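PDB 3EAF: ABC transporter, substrate binding protein from Aeropyrum pernix, which probably captures a solute outside the cell and hands it to the membrane part of an ABC importer, and carries a bound magnesium ion. Local coordinates for residues A[348-353]-A[369-374]; A[126-131]-A[160-165]; A[119-124]-A[254-259]. All coordinates share one frame; numbering follows the deposited sequence.

Contact 1 (A[348-353]-A[369-374])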
ATOM      1  N   ALA A 348     -12.265   0.491   0.858  1.00 10.00           N
ATOM      2  CA  ALA A 348     -12.308  -0.517   1.928  1.00 10.15           C
ATOM      3  C   ALA A 348     -12.639   0.080   3.293  1.00 10.28           C
ATOM      4  O   ALA A 348     -13.437  -0.484   4.047  1.00 10.12           O
ATOM      5  CB  ALA A 348     -10.991  -1.298   1.980  1.00 10.37           C
ATOM      6  N   TYR A 349     -12.002   1.215   3.589  1.00 10.20           N
ATOM      7  CA  TYR A 349     -12.180   1.980   4.828  1.00 10.49           C
ATOM      8  C   TYR A 349     -11.377   3.264   4.665  1.00 10.73           C
ATOM      9  O   TYR A 349     -10.737   3.454   3.628  1.00 10.72           O
ATOM     10  CB  TYR A 349     -11.751   1.186   6.080  1.00 10.17           C
ATOM     11  CG  TYR A 349     -10.339   0.632   6.057  1.00 10.13           C
ATOM     12  CD1 TYR A 349      -9.285   1.329   6.651  1.00  9.72           C
ATOM     13  CD2 TYR A 349     -10.060  -0.601   5.466  1.00  9.69           C
ATOM     14  CE1 TYR A 349      -7.982   0.817   6.641  1.00  8.87           C
ATOM     15  CE2 TYR A 349      -8.772  -1.116   5.446  1.00  9.52           C
ATOM     16  CZ  TYR A 349      -7.736  -0.401   6.033  1.00 10.02           C
ATOM     17  OH  TYR A 349      -6.458  -0.907   6.008  1.00  9.90           O
ATOM     18  N   ARG A 350     -11.410   4.149   5.659  1.00 11.02           N
ATOM     19  CA  ARG A 350     -10.766   5.463   5.507  1.00 11.17           C
ATOM     20  C   ARG A 350      -9.601   5.730   6.461  1.00 11.31           C
ATOM     21  O   ARG A 350      -8.663   6.453   6.109  1.00 11.25           O
ATOM     22  CB  ARG A 350     -11.790   6.598   5.632  1.00 10.77           C
ATOM     23  CG  ARG A 350     -12.818   6.650   4.517  1.00 11.14           C
ATOM     24  CD  ARG A 350     -13.768   7.835   4.662  1.00 11.04           C
ATOM     25  NE  ARG A 350     -13.213   9.095   4.154  1.00 13.10           N
ATOM     26  CZ  ARG A 350     -12.935  10.166   4.905  1.00 14.45           C
ATOM     27  NH1 ARG A 350     -13.142  10.148   6.221  1.00 12.93           N
ATOM     28  NH2 ARG A 350     -12.451  11.268   4.336  1.00 14.33           N
ATOM     29  N   LYS A 351      -9.655   5.176   7.667  1.00 11.45           N
ATOM     30  CA  LYS A 351      -8.667   5.560   8.677  1.00 12.03           C
ATOM     31  C   LYS A 351      -7.328   4.831   8.532  1.00 11.20           C
ATOM     32  O   LYS A 351      -7.239   3.795   7.876  1.00 10.65           O
ATOM     33  CB  LYS A 351      -9.231   5.449  10.097  1.00 12.31           C
ATOM     34  CG  LYS A 351      -9.539   4.052  10.581  1.00 13.32           C
ATOM     35  CD  LYS A 351     -10.147   4.112  11.993  1.00 13.87           C
ATOM     36  CE  LYS A 351     -11.597   4.588  11.969  1.00 17.45           C
ATOM     37  NZ  LYS A 351     -12.252   4.410  13.312  1.00 18.35           N
ATOM     38  N   VAL A 352      -6.291   5.417   9.125  1.00 10.77           N
ATOM     39  CA  VAL A 352      -4.933   4.880   9.069  1.00 10.17           C
ATOM     40  C   VAL A 352      -4.249   4.993  10.419  1.00 10.04           C
ATOM     41  O   VAL A 352      -4.683   5.767  11.273  1.00  9.80           O
ATOM     42  CB  VAL A 352      -4.056   5.611   8.016  1.00 10.36           C
ATOM     43  CG1 VAL A 352      -4.562   5.336   6.612  1.00  9.36           C
ATOM     44  CG2 VAL A 352      -3.970   7.121   8.300  1.00  9.47           C
ATOM     45  N   PHE A 353      -3.195   4.202  10.612  1.00  9.64           N
ATOM     46  CA  PHE A 353      -2.287   4.400  11.738  1.00  9.73           C
ATOM     47  C   PHE A 353      -1.243   5.435  11.345  1.00  9.55           C
ATOM     48  O   PHE A 353      -0.876   5.541  10.179  1.00  9.48           O
ATOM     49  CB  PHE A 353      -1.581   3.099  12.129  1.00  9.59           C
ATOM     50  CG  PHE A 353      -2.511   1.997  12.567  1.00 10.02           C
ATOM     51  CD1 PHE A 353      -3.114   2.028  13.827  1.00 10.10           C
ATOM     52  CD2 PHE A 353      -2.760   0.910  11.731  1.00 10.23           C
ATOM     53  CE1 PHE A 353      -3.963   0.987  14.244  1.00 10.51           C
ATOM     54  CE2 PHE A 353      -3.608  -0.132  12.133  1.00 10.08           C
ATOM     55  CZ  PHE A 353      -4.216  -0.085  13.393  1.00  9.62           C
ATOM     56  N   PHE A 369      -6.018   7.722  12.755  1.00 16.66           N
ATOM     57  CA  PHE A 369      -6.435   9.047  12.299  1.00 16.68           C
ATOM     58  C   PHE A 369      -7.167   8.985  10.971  1.00 16.70           C
ATOM     59  O   PHE A 369      -6.926   8.094  10.157  1.00 16.37           O
ATOM     60  CB  PHE A 369      -5.227   9.986  12.232  1.00 16.88           C
ATOM     61  CG  PHE A 369      -4.592  10.235  13.572  1.00 17.23           C
ATOM     62  CD1 PHE A 369      -5.081  11.233  14.412  1.00 17.75           C
ATOM     63  CD2 PHE A 369      -3.523   9.457  14.006  1.00 17.89           C
ATOM     64  CE1 PHE A 369      -4.507  11.456  15.662  1.00 18.18           C
ATOM     65  CE2 PHE A 369      -2.940   9.668  15.258  1.00 18.12           C
ATOM     66  CZ  PHE A 369      -3.433  10.671  16.085  1.00 18.21           C
ATOM     67  N   GLU A 370      -8.077   9.931  10.769  1.00 16.85           N
ATOM     68  CA  GLU A 370      -8.926   9.957   9.585  1.00 17.41           C
ATOM     69  C   GLU A 370      -9.151  11.392   9.134  1.00 17.30           C
ATOM     70  O   GLU A 370      -9.317  12.290   9.959  1.00 17.20           O
ATOM     71  CB  GLU A 370     -10.272   9.292   9.895  1.00 17.36           C
ATOM     72  CG  GLU A 370     -11.067   8.850   8.677  1.00 17.93           C
ATOM     73  CD  GLU A 370     -12.435   8.290   9.035  1.00 18.38           C
ATOM     74  OE1 GLU A 370     -12.634   7.875  10.196  1.00 20.90           O
ATOM     75  OE2 GLU A 370     -13.320   8.260   8.152  1.00 19.92           O
ATOM     76  N   ALA A 371      -9.155  11.601   7.821  1.00 17.62           N
ATOM     77  CA  ALA A 371      -9.493  12.900   7.240  1.00 18.00           C
ATOM     78  C   ALA A 371     -10.950  13.259   7.565  1.00 18.33           C
ATOM     79  O   ALA A 371     -11.774  12.353   7.748  1.00 18.33           O
ATOM     80  CB  ALA A 371      -9.272  12.871   5.737  1.00 17.98           C
ATOM     81  N   PRO A 372     -11.271  14.572   7.649  1.00 18.67           N
ATOM     82  CA  PRO A 372     -12.662  14.985   7.884  1.00 18.87           C
ATOM     83  C   PRO A 372     -13.631  14.288   6.940  1.00 19.17           C
ATOM     84  O   PRO A 372     -13.303  14.054   5.770  1.00 19.18           O
ATOM     85  CB  PRO A 372     -12.644  16.492   7.593  1.00 18.70           C
ATOM     86  CG  PRO A 372     -11.245  16.919   7.880  1.00 19.28           C
ATOM     87  CD  PRO A 372     -10.358  15.732   7.550  1.00 18.82           C
ATOM     88  N   SER A 373     -14.815  13.972   7.451  1.00 19.72           N
ATOM     89  CA  SER A 373     -15.836  13.252   6.690  1.00 20.66           C
ATOM     90  C   SER A 373     -16.257  13.972   5.402  1.00 21.07           C
ATOM     91  O   SER A 373     -16.618  13.327   4.417  1.00 21.24           O
ATOM     92  CB  SER A 373     -17.064  13.003   7.568  1.00 20.64           C
ATOM     93  OG  SER A 373     -16.711  12.273   8.734  1.00 22.26           O
ATOM     94  N   GLN A 374     -16.200  15.300   5.416  1.00 21.48           N
ATOM     95  CA  GLN A 374     -16.706  16.109   4.306  1.00 22.37           C
ATOM     96  C   GLN A 374     -15.727  16.190   3.130  1.00 21.94           C
ATOM     97  O   GLN A 374     -16.087  16.657   2.049  1.00 22.24           O
ATOM     98  CB  GLN A 374     -17.137  17.509   4.798  1.00 22.59           C
ATOM     99  CG  GLN A 374     -16.047  18.321   5.539  1.00 23.68           C
ATOM    100  CD  GLN A 374     -16.602  19.330   6.560  1.00 23.80           C
ATOM    101  OE1 GLN A 374     -17.777  19.705   6.527  1.00 25.54           O
ATOM    102  NE2 GLN A 374     -15.736  19.779   7.468  1.00 25.43           N
TER

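Contact 2 (A[126-131]-A[160-165])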
ATOM      1  N   THR A 126      -7.030   9.449   0.311  1.00  9.40           N
ATOM      2  CA  THR A 126      -7.627   9.364   1.648  1.00  8.93           C
ATOM      3  C   THR A 126      -6.576   9.116   2.723  1.00  9.17           C
ATOM      4  O   THR A 126      -6.635   9.719   3.797  1.00  9.05           O
ATOM      5  CB  THR A 126      -8.675   8.237   1.718  1.00  9.29           C
ATOM      6  OG1 THR A 126      -9.650   8.433   0.684  1.00  8.44           O
ATOM      7  CG2 THR A 126      -9.364   8.209   3.080  1.00  7.74           C
ATOM      8  N   GLN A 127      -5.620   8.229   2.432  1.00  9.19           N
ATOM      9  CA  GLN A 127      -4.471   8.004   3.312  1.00  8.80           C
ATOM     10  C   GLN A 127      -3.679   9.299   3.531  1.00  8.93           C
ATOM     11  O   GLN A 127      -3.403   9.679   4.675  1.00  8.79           O
ATOM     12  CB  GLN A 127      -3.549   6.907   2.745  1.00  8.89           C
ATOM     13  CG  GLN A 127      -4.109   5.485   2.874  1.00  8.62           C
ATOM     14  CD  GLN A 127      -3.098   4.401   2.524  1.00  8.31           C
ATOM     15  OE1 GLN A 127      -3.389   3.479   1.745  1.00  9.37           O
ATOM     16  NE2 GLN A 127      -1.916   4.490   3.111  1.00  5.26           N
ATOM     17  N   ALA A 128      -3.320   9.963   2.431  1.00  9.07           N
ATOM     18  CA  ALA A 128      -2.539  11.203   2.475  1.00  9.49           C
ATOM     19  C   ALA A 128      -3.254  12.290   3.273  1.00  9.86           C
ATOM     20  O   ALA A 128      -2.654  12.936   4.129  1.00  9.84           O
ATOM     21  CB  ALA A 128      -2.234  11.701   1.068  1.00  9.51           C
ATOM     22  N   CYS A 129      -4.539  12.475   2.996  1.00 10.44           N
ATOM     23  CA  CYS A 129      -5.309  13.526   3.655  1.00 11.22           C
ATOM     24  C   CYS A 129      -5.526  13.217   5.136  1.00 11.39           C
ATOM     25  O   CYS A 129      -5.570  14.131   5.957  1.00 11.65           O
ATOM     26  CB  CYS A 129      -6.624  13.775   2.921  1.00 10.93           C
ATOM     27  SG  CYS A 129      -6.385  14.460   1.252  1.00 12.12           S
ATOM     28  N   SER A 130      -5.635  11.930   5.470  1.00 11.69           N
ATOM     29  CA  SER A 130      -5.696  11.481   6.863  1.00 11.94           C
ATOM     30  C   SER A 130      -4.420  11.817   7.625  1.00 11.79           C
ATOM     31  O   SER A 130      -4.476  12.300   8.764  1.00 11.86           O
ATOM     32  CB  SER A 130      -5.969   9.981   6.940  1.00 11.93           C
ATOM     33  OG  SER A 130      -7.271   9.679   6.462  1.00 13.89           O
ATOM     34  N   GLY A 131      -3.273  11.557   6.999  1.00 11.79           N
ATOM     35  CA  GLY A 131      -1.964  11.870   7.586  1.00 11.40           C
ATOM     36  C   GLY A 131      -1.728  13.364   7.745  1.00 11.64           C
ATOM     37  O   GLY A 131      -1.128  13.805   8.732  1.00 11.31           O
ATOM     38  N   GLY A 160      -3.039  15.703  -6.642  1.00  9.17           N
ATOM     39  CA  GLY A 160      -4.216  16.530  -6.947  1.00  9.47           C
ATOM     40  C   GLY A 160      -5.201  16.664  -5.794  1.00  9.48           C
ATOM     41  O   GLY A 160      -5.698  17.764  -5.509  1.00  9.36           O
ATOM     42  N   ALA A 161      -5.494  15.543  -5.136  1.00  9.51           N
ATOM     43  CA  ALA A 161      -6.424  15.524  -4.006  1.00  9.35           C
ATOM     44  C   ALA A 161      -5.860  16.256  -2.789  1.00  9.70           C
ATOM     45  O   ALA A 161      -6.605  16.917  -2.061  1.00  9.61           O
ATOM     46  CB  ALA A 161      -6.812  14.084  -3.641  1.00  9.48           C
ATOM     47  N   ILE A 162      -4.550  16.136  -2.574  1.00 10.05           N
ATOM     48  CA  ILE A 162      -3.874  16.896  -1.527  1.00 10.56           C
ATOM     49  C   ILE A 162      -4.031  18.404  -1.753  1.00 11.08           C
ATOM     50  O   ILE A 162      -4.369  19.134  -0.820  1.00 11.34           O
ATOM     51  CB  ILE A 162      -2.378  16.536  -1.406  1.00 10.45           C
ATOM     52  CG1 ILE A 162      -2.200  15.132  -0.811  1.00  9.93           C
ATOM     53  CG2 ILE A 162      -1.652  17.553  -0.522  1.00 10.41           C
ATOM     54  CD1 ILE A 162      -0.786  14.584  -0.971  1.00  8.71           C
ATOM     55  N   LYS A 163      -3.791  18.862  -2.982  1.00 11.65           N
ATOM     56  CA  LYS A 163      -3.923  20.288  -3.318  1.00 12.32           C
ATOM     57  C   LYS A 163      -5.351  20.805  -3.130  1.00 12.81           C
ATOM     58  O   LYS A 163      -5.553  21.919  -2.637  1.00 13.01           O
ATOM     59  CB  LYS A 163      -3.422  20.578  -4.738  1.00 12.01           C
ATOM     60  CG  LYS A 163      -1.902  20.509  -4.890  1.00 11.75           C
ATOM     61  CD  LYS A 163      -1.485  20.585  -6.353  1.00 12.82           C
ATOM     62  CE  LYS A 163       0.003  20.358  -6.504  1.00 12.65           C
ATOM     63  NZ  LYS A 163       0.521  20.739  -7.847  1.00 13.25           N
ATOM     64  N   LYS A 164      -6.336  19.992  -3.502  1.00 13.35           N
ATOM     65  CA  LYS A 164      -7.741  20.380  -3.376  1.00 14.37           C
ATOM     66  C   LYS A 164      -8.193  20.422  -1.915  1.00 14.31           C
ATOM     67  O   LYS A 164      -8.879  21.361  -1.505  1.00 14.47           O
ATOM     68  CB  LYS A 164      -8.644  19.456  -4.207  1.00 14.28           C
ATOM     69  CG  LYS A 164     -10.113  19.889  -4.282  1.00 15.76           C
ATOM     70  CD  LYS A 164     -10.837  19.167  -5.417  1.00 16.32           C
ATOM     71  CE  LYS A 164     -12.338  19.477  -5.430  1.00 18.87           C
ATOM     72  NZ  LYS A 164     -12.612  20.936  -5.450  1.00 21.26           N
ATOM     73  N   ALA A 165      -7.790  19.416  -1.140  1.00 14.16           N
ATOM     74  CA  ALA A 165      -8.182  19.294   0.266  1.00 14.14           C
ATOM     75  C   ALA A 165      -7.406  20.224   1.193  1.00 14.27           C
ATOM     76  O   ALA A 165      -7.906  20.595   2.256  1.00 14.03           O
ATOM     77  CB  ALA A 165      -8.018  17.853   0.734  1.00 14.10           C
TER

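Contact 3 (A[119-124]-A[254-259])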
ATOM      1  N   TYR A 119      -8.185  -3.510  -2.944  1.00  8.66           N
ATOM      2  CA  TYR A 119      -7.022  -3.516  -2.053  1.00  8.42           C
ATOM      3  C   TYR A 119      -7.517  -3.264  -0.636  1.00  8.33           C
ATOM      4  O   TYR A 119      -8.459  -2.499  -0.451  1.00  8.04           O
ATOM      5  CB  TYR A 119      -5.941  -2.505  -2.483  1.00  8.17           C
ATOM      6  CG  TYR A 119      -6.449  -1.137  -2.899  1.00  8.55           C
ATOM      7  CD1 TYR A 119      -6.700  -0.144  -1.944  1.00  8.17           C
ATOM      8  CD2 TYR A 119      -6.657  -0.823  -4.245  1.00  8.62           C
ATOM      9  CE1 TYR A 119      -7.177   1.112  -2.313  1.00  8.28           C
ATOM     10  CE2 TYR A 119      -7.129   0.440  -4.624  1.00  8.67           C
ATOM     11  CZ  TYR A 119      -7.384   1.399  -3.653  1.00  8.74           C
ATOM     12  OH  TYR A 119      -7.837   2.647  -4.023  1.00  8.57           O
ATOM     13  N   PRO A 120      -6.892  -3.914   0.368  1.00  8.12           N
ATOM     14  CA  PRO A 120      -7.377  -3.864   1.752  1.00  7.73           C
ATOM     15  C   PRO A 120      -6.905  -2.629   2.537  1.00  7.53           C
ATOM     16  O   PRO A 120      -6.440  -2.751   3.677  1.00  6.90           O
ATOM     17  CB  PRO A 120      -6.786  -5.141   2.352  1.00  7.81           C
ATOM     18  CG  PRO A 120      -5.477  -5.277   1.663  1.00  7.74           C
ATOM     19  CD  PRO A 120      -5.677  -4.747   0.253  1.00  8.02           C
ATOM     20  N   ALA A 121      -7.026  -1.454   1.926  1.00  7.24           N
ATOM     21  CA  ALA A 121      -6.572  -0.208   2.535  1.00  7.06           C
ATOM     22  C   ALA A 121      -7.361   0.956   1.927  1.00  7.27           C
ATOM     23  O   ALA A 121      -7.973   0.796   0.870  1.00  7.02           O
ATOM     24  CB  ALA A 121      -5.058  -0.017   2.307  1.00  7.14           C
ATOM     25  N   PRO A 122      -7.353   2.128   2.591  1.00  7.55           N
ATOM     26  CA  PRO A 122      -7.909   3.297   1.902  1.00  7.86           C
ATOM     27  C   PRO A 122      -7.050   3.623   0.685  1.00  7.92           C
ATOM     28  O   PRO A 122      -5.886   3.244   0.638  1.00  7.35           O
ATOM     29  CB  PRO A 122      -7.791   4.421   2.941  1.00  7.69           C
ATOM     30  CG  PRO A 122      -7.560   3.735   4.265  1.00  7.88           C
ATOM     31  CD  PRO A 122      -6.830   2.467   3.925  1.00  7.38           C
ATOM     32  N   ASP A 123      -7.613   4.329  -0.286  1.00  8.27           N
ATOM     33  CA  ASP A 123      -6.829   4.775  -1.425  1.00  8.73           C
ATOM     34  C   ASP A 123      -5.743   5.741  -0.951  1.00  8.70           C
ATOM     35  O   ASP A 123      -5.848   6.303   0.140  1.00  8.82           O
ATOM     36  CB  ASP A 123      -7.731   5.479  -2.423  1.00  8.88           C
ATOM     37  CG  ASP A 123      -8.332   6.731  -1.844  1.00  9.55           C
ATOM     38  OD1 ASP A 123      -7.800   7.823  -2.119  1.00  9.89           O
ATOM     39  OD2 ASP A 123      -9.301   6.609  -1.076  1.00 10.02           O
ATOM     40  N   TYR A 124      -4.721   5.943  -1.783  1.00  8.85           N
ATOM     41  CA  TYR A 124      -3.593   6.835  -1.486  1.00  8.64           C
ATOM     42  C   TYR A 124      -3.969   8.260  -1.072  1.00  8.64           C
ATOM     43  O   TYR A 124      -3.279   8.882  -0.266  1.00  8.44           O
ATOM     44  CB  TYR A 124      -2.678   6.938  -2.705  1.00  8.63           C
ATOM     45  CG  TYR A 124      -1.725   5.783  -2.922  1.00  8.61           C
ATOM     46  CD1 TYR A 124      -1.482   5.308  -4.206  1.00  8.77           C
ATOM     47  CD2 TYR A 124      -1.047   5.184  -1.852  1.00  8.60           C
ATOM     48  CE1 TYR A 124      -0.592   4.260  -4.436  1.00  8.55           C
ATOM     49  CE2 TYR A 124      -0.150   4.125  -2.071  1.00  8.66           C
ATOM     50  CZ  TYR A 124       0.065   3.673  -3.368  1.00  9.10           C
ATOM     51  OH  TYR A 124       0.937   2.635  -3.609  1.00  8.35           O
ATOM     52  N   ILE A 254       2.672   6.952   7.355  1.00  8.22           N
ATOM     53  CA  ILE A 254       1.301   6.470   7.329  1.00  8.08           C
ATOM     54  C   ILE A 254       1.337   4.957   7.138  1.00  8.26           C
ATOM     55  O   ILE A 254       2.202   4.439   6.428  1.00  8.21           O
ATOM     56  CB  ILE A 254       0.498   7.126   6.173  1.00  8.12           C
ATOM     57  CG1 ILE A 254       0.468   8.651   6.325  1.00  7.76           C
ATOM     58  CG2 ILE A 254      -0.922   6.555   6.077  1.00  7.45           C
ATOM     59  CD1 ILE A 254      -0.035   9.388   5.081  1.00  7.78           C
ATOM     60  N   SER A 255       0.407   4.250   7.778  1.00  8.38           N
ATOM     61  CA  SER A 255       0.189   2.841   7.479  1.00  8.12           C
ATOM     62  C   SER A 255      -1.234   2.444   7.829  1.00  8.12           C
ATOM     63  O   SER A 255      -1.673   2.667   8.959  1.00  8.05           O
ATOM     64  CB  SER A 255       1.179   1.949   8.233  1.00  8.37           C
ATOM     65  OG  SER A 255       0.916   0.584   7.965  1.00  7.95           O
ATOM     66  N   PRO A 256      -1.969   1.868   6.862  1.00  8.02           N
ATOM     67  CA  PRO A 256      -3.283   1.273   7.147  1.00  8.40           C
ATOM     68  C   PRO A 256      -3.204  -0.020   7.982  1.00  8.60           C
ATOM     69  O   PRO A 256      -4.234  -0.496   8.488  1.00  8.71           O
ATOM     70  CB  PRO A 256      -3.843   0.964   5.750  1.00  8.74           C
ATOM     71  CG  PRO A 256      -2.979   1.746   4.786  1.00  8.78           C
ATOM     72  CD  PRO A 256      -1.630   1.773   5.431  1.00  8.13           C
ATOM     73  N   PHE A 257      -1.991  -0.554   8.138  1.00  8.41           N
ATOM     74  CA  PHE A 257      -1.764  -1.862   8.755  1.00  8.45           C
ATOM     75  C   PHE A 257      -0.857  -1.703   9.962  1.00  8.95           C
ATOM     76  O   PHE A 257       0.131  -0.957   9.909  1.00  9.28           O
ATOM     77  CB  PHE A 257      -1.092  -2.823   7.757  1.00  8.20           C
ATOM     78  CG  PHE A 257      -1.609  -2.692   6.346  1.00  7.27           C
ATOM     79  CD1 PHE A 257      -2.762  -3.360   5.950  1.00  7.04           C
ATOM     80  CD2 PHE A 257      -0.947  -1.890   5.420  1.00  7.09           C
ATOM     81  CE1 PHE A 257      -3.252  -3.237   4.665  1.00  7.16           C
ATOM     82  CE2 PHE A 257      -1.426  -1.764   4.124  1.00  7.71           C
ATOM     83  CZ  PHE A 257      -2.586  -2.432   3.747  1.00  8.11           C
ATOM     84  N   ILE A 258      -1.187  -2.411  11.042  1.00  9.18           N
ATOM     85  CA  ILE A 258      -0.356  -2.428  12.244  1.00  9.33           C
ATOM     86  C   ILE A 258       1.003  -3.080  11.949  1.00  9.46           C
ATOM     87  O   ILE A 258       1.075  -4.068  11.208  1.00  9.65           O
ATOM     88  CB  ILE A 258      -1.100  -3.129  13.431  1.00  9.66           C
ATOM     89  CG1 ILE A 258      -0.509  -2.717  14.788  1.00  9.99           C
ATOM     90  CG2 ILE A 258      -1.119  -4.659  13.274  1.00  9.07           C
ATOM     91  CD1 ILE A 258      -0.650  -1.224  15.122  1.00 11.42           C
ATOM     92  N   TYR A 259       2.078  -2.498  12.476  1.00  9.30           N
ATOM     93  CA  TYR A 259       3.413  -3.083  12.339  1.00  9.46           C
ATOM     94  C   TYR A 259       3.490  -4.286  13.269  1.00 10.07           C
ATOM     95  O   TYR A 259       2.872  -4.266  14.339  1.00  9.89           O
ATOM     96  CB  TYR A 259       4.505  -2.109  12.781  1.00  8.75           C
ATOM     97  CG  TYR A 259       4.813  -0.931  11.882  1.00  8.80           C
ATOM     98  CD1 TYR A 259       3.876  -0.429  10.976  1.00  7.31           C
ATOM     99  CD2 TYR A 259       6.046  -0.286  11.981  1.00  8.01           C
ATOM    100  CE1 TYR A 259       4.171   0.677  10.175  1.00  7.62           C
ATOM    101  CE2 TYR A 259       6.351   0.807  11.195  1.00  8.90           C
ATOM    102  CZ  TYR A 259       5.413   1.285  10.294  1.00  8.13           C
ATOM    103  OH  TYR A 259       5.736   2.370   9.529  1.00  8.85           O
TER

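Contact 1 (A[348-353]-A[369-374])
Arg350 leaves its backbone with CG opposite its own carbonyl carbon (chi1 -66°) and bends about CG-CD (chi3 82°), while Glu370 puts CG anti to its backbone N (chi1 -161°) and runs straight from there. The two side chains cross at about a right angle. NH1 of Arg350 donates to OE2 of Glu370 at 2.7 Å, a salt bridge received on the anti side of a carboxylate turned well out of the guanidinium plane. The same NH1 also reaches O of Ala371 at 3.0 Å, and NH2 reaches O of Pro372 at 3.2 Å; each donor lies above the plane of the carbonyl it meets. Three acceptors on two nitrogens should fix the rotation of the guanidinium. Next along, Val352 and Phe369 form a hydrogen-bonded antiparallel pair, Val352 N to Phe369 O at 2.9 Å and Phe369 N to Val352 O at 2.8 Å. This is the open end of the hairpin of strands 352-357 and 363-369, the latter an outermost strand of the seven-stranded sheet. Helix 124-139 covers the sheet face that carries Val352 and Phe369: Val352 rests on Gln127 and Ser130, and the Phe369 ring meets Phe134 edge-to-face.

Contact 2 (A[126-131]-A[160-165])
Ala128 and Cys129 face Ile162 and Ala165 where two helices pack side by side over one face of an alpha/beta lobe. Helix 159-165 belongs to the beta-alpha-beta crossover between the parallel strands 142-148 and 171-178, and helix 124-139 lies beside it. The axes of 126-131 and 160-165 approach to 9.4 Å and cross at -41°, and no hydrogen bond joins these two segments. The side chains meet as two small apolar pairs. In the first, Ala128 points its methyl at the other helix, and Ile162, whose CB leaves the backbone more to one side, sends its CG1 branch across, chi2 (166°) keeping the chain extended to bring CD1 to 3.8 Å from Ala128 CB. Beneath this pair both residues rest on Trp204 of strand 202-205. In the second, Ala165 supplies the methyl and Cys129 the reaching atom. A chi1 of -66° sets SG opposite the Cys129 carbonyl carbon, and it ends 3.8 Å from Ala165 CB. Helix 377-382 covers the neighbouring surface, with Cys377 against Cys129 and Tyr380 against Ala161. On helix 124-139, Thr126 O is gripped from opposite faces of its carbonyl plane, by Ser130 N at 2.9 Å and Ser130 OG at 2.7 Å.

Contact 3 (A[119-124]-A[254-259])
Phe257 lays its ring against Pro256, its own neighbour, and against the bend at Pro120 and Ala121, with Pro256 CB, Pro120 O and Ala121 CB all on one side of the ring plane. At CB the side chain sets off along the flank of the contact, and a chi1 of -39°, short of the usual staggered value, keeps CG on the far side from the Phe257 carbonyl carbon and swings the ring toward residues 119-124. One face of the six-membered ring is covered by Pro256 CB, which stands 3.9 Å above the plane over its centre. Farther out, Phe257 CE1 approaches Pro120 O at 3.4 Å, obliquely to the ring, with Pro120 CG 4.3 Å from the same CE1. At the tip, CZ of Phe257 touches Ala121 CB at 3.7 Å. Around the ring, Tyr107 from a loop and Val295 of helix 288-304 add further packing.

Residues 119-124 carry the chain from strand 117-118 of one sheet to helix 124-139 beside the other, and residues 254-259 continue from the end of strand 251-255. They lie side by side in the connection between the two lobes, consistent with the multi-crossing hinge of this periplasmic binding protein family. Pro120 centres an inverse gamma turn, closed by a weak bond from Ala121 N to Tyr119 O, and its carbonyl also accepts a hydrogen bond from Tyr349 OH. Its side chain lies about 4 Å from that of the magnesium ligand Tyr341.

The bend then directs Ala121 CB at Pro256, 3.7 Å from Pro256 CG. Pro122 follows, its CD 3.8 Å from Pro256 CB, the two rings meeting at a slant. Just before Pro256, Ser255 OG donates to Phe257 O at 2.6 Å, in the carbonyl plane and on a lone pair.

Contact 3 is buried near the centre of the molecule and contact 2 is buried within one lobe; both are apolar packing, prolines and an aromatic ring in contact 3, small helix side chains in contact 2. Contact 1 is only partly buried, and there charge and backbone hydrogen bonds do the work. The three share elements: helix 124-139 follows directly on residues 119-124 and supplies half of contact 2, and its Ser130 OG takes a probable hydrogen bond from Ala371 N of contact 1. Contacts 1 and 3 reach neighbouring strands of one sheet, joined by a probable bond from Phe353 N to Ser255 O.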